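Local structure of quinonprotein alcohol dehydrogenase-like protein (Bacteroides thetaiotaomicron VPI-5482, 4R5O) at residues Gly297-Lys302 with Lys311-Phe316. The protein is of unknown function but binds calcium ions and joins an immunoglobulin-like domain to a seven-bladed beta-propeller of the YVTN repeat family. Numbering follows the deposited sequence.
Sequences GCNIVK and KVFANF
Val301 and Lys311, a non-hydrogen-bonded antiparallel pair, lie side by side where strands 297-303 and 309-314 form the outer hairpin of a four-stranded propeller blade. With CG set beside its own backbone N (chi1 -62°), Lys311 is extended beyond CG: CB leads to CG, which rests 3.9 Å from Val301 CG2; CD and CE pass the same methyl, CE at 4.1 Å; and NZ continues to a salt bridge with Glu292 and a hydrogen bond to the carbonyl of Asp271. Asn299, on the same face, brings OD1 to the edge of the Phe313 ring, 3.6 Å from CD1, with amide and ring planes 59° apart, while its ND2 donates a hydrogen bond to the same Glu292 carboxylate. On the other face Cys298 SG touches Ala314 CB at 3.9 Å and meets the Phe316 ring obliquely, 4.8 Å from the centroid. Paired backbone bonds join Cys298 with Ala314 and Ile300 with Val312; Ala314 O takes the N-H of Cys298 (3.1 Å) and also that of Phe316, where the chain turns off the strand. The contacts on the Cys298 face are thus mainly apolar, whereas on the Lys311 face the Glu292 carboxylate receives both an amide and an ammonium group, which would favour its charged form.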
# COMPACT_ATOMS: atom_id res chain seq x y z
N GLY A 297 -16.32 -13.03 25.32
CA GLY A 297 -15.12 -12.28 24.97
C GLY A 297 -14.31 -12.99 23.91
O GLY A 297 -14.86 -13.45 22.92
N CYS A 298 -12.98 -13.01 24.07
CA CYS A 298 -12.04 -13.66 23.16
C CYS A 298 -10.84 -14.13 23.95
O CYS A 298 -10.69 -13.73 25.10
CB CYS A 298 -11.63 -12.72 22.02
SG CYS A 298 -10.65 -11.27 22.52
N ASN A 299 -9.98 -14.97 23.35
CA ASN A 299 -8.74 -15.40 23.98
C ASN A 299 -7.55 -14.98 23.16
O ASN A 299 -7.51 -15.25 21.96
CB ASN A 299 -8.72 -16.91 24.16
CG ASN A 299 -9.87 -17.48 24.94
OD1 ASN A 299 -10.15 -17.09 26.08
ND2 ASN A 299 -10.50 -18.47 24.37
N ILE A 300 -6.57 -14.29 23.79
CA ILE A 300 -5.29 -13.94 23.14
C ILE A 300 -4.46 -15.21 23.16
O ILE A 300 -4.12 -15.70 24.24
CB ILE A 300 -4.59 -12.73 23.80
CG1 ILE A 300 -5.55 -11.52 23.89
CG2 ILE A 300 -3.29 -12.41 23.05
CD1 ILE A 300 -5.07 -10.38 24.72
N VAL A 301 -4.22 -15.78 21.98
CA VAL A 301 -3.52 -17.06 21.90
C VAL A 301 -2.05 -16.84 21.50
O VAL A 301 -1.77 -16.27 20.46
CB VAL A 301 -4.22 -18.03 20.92
CG1 VAL A 301 -3.46 -19.35 20.81
CG2 VAL A 301 -5.66 -18.29 21.36
N LYS A 302 -1.14 -17.34 22.32
CA LYS A 302 0.30 -17.38 22.09
C LYS A 302 0.61 -18.68 21.39
O LYS A 302 0.21 -19.73 21.88
CB LYS A 302 1.04 -17.24 23.42
CG LYS A 302 2.54 -17.37 23.43
CD LYS A 302 2.94 -17.31 24.89
CE LYS A 302 4.40 -17.26 25.22
NZ LYS A 302 4.63 -17.15 26.68
N LYS A 311 -3.13 -19.50 26.38
CA LYS A 311 -4.33 -18.70 26.19
C LYS A 311 -4.65 -17.84 27.42
O LYS A 311 -4.73 -18.36 28.53
CB LYS A 311 -5.53 -19.61 25.86
CG LYS A 311 -5.37 -20.40 24.57
CD LYS A 311 -6.58 -21.20 24.22
CE LYS A 311 -6.35 -22.01 22.96
NZ LYS A 311 -7.59 -22.76 22.58
N VAL A 312 -4.86 -16.54 27.19
CA VAL A 312 -5.23 -15.50 28.15
C VAL A 312 -6.58 -14.94 27.74
O VAL A 312 -6.67 -14.40 26.63
CB VAL A 312 -4.16 -14.38 28.26
CG1 VAL A 312 -4.65 -13.22 29.13
CG2 VAL A 312 -2.81 -14.92 28.77
N PHE A 313 -7.60 -15.00 28.64
CA PHE A 313 -8.95 -14.50 28.37
C PHE A 313 -9.01 -12.98 28.47
O PHE A 313 -8.49 -12.38 29.42
CB PHE A 313 -9.98 -15.15 29.32
CG PHE A 313 -11.39 -14.63 29.20
CD1 PHE A 313 -12.22 -15.03 28.15
CD2 PHE A 313 -11.92 -13.75 30.15
CE1 PHE A 313 -13.52 -14.52 28.02
CE2 PHE A 313 -13.22 -13.25 30.03
CZ PHE A 313 -14.01 -13.64 28.97
N ALA A 314 -9.69 -12.35 27.48
CA ALA A 314 -9.94 -10.91 27.35
C ALA A 314 -11.43 -10.69 27.35
O ALA A 314 -12.10 -11.09 26.39
CB ALA A 314 -9.29 -10.38 26.09
N ASN A 315 -11.96 -10.07 28.44
CA ASN A 315 -13.38 -9.83 28.67
C ASN A 315 -13.92 -8.70 27.76
O ASN A 315 -14.50 -7.71 28.25
CB ASN A 315 -13.62 -9.49 30.15
CG ASN A 315 -12.77 -8.34 30.69
OD1 ASN A 315 -11.58 -8.19 30.35
ND2 ASN A 315 -13.36 -7.54 31.58
N PHE A 316 -13.76 -8.84 26.44
CA PHE A 316 -14.24 -7.90 25.42
C PHE A 316 -14.29 -8.66 24.12
O PHE A 316 -13.50 -9.58 23.91
CB PHE A 316 -13.41 -6.59 25.30
CG PHE A 316 -12.00 -6.75 24.80
CD1 PHE A 316 -11.73 -6.83 23.44
CD2 PHE A 316 -10.94 -6.79 25.69
CE1 PHE A 316 -10.42 -6.97 22.97
CE2 PHE A 316 -9.62 -6.91 25.22
CZ PHE A 316 -9.37 -7.01 23.87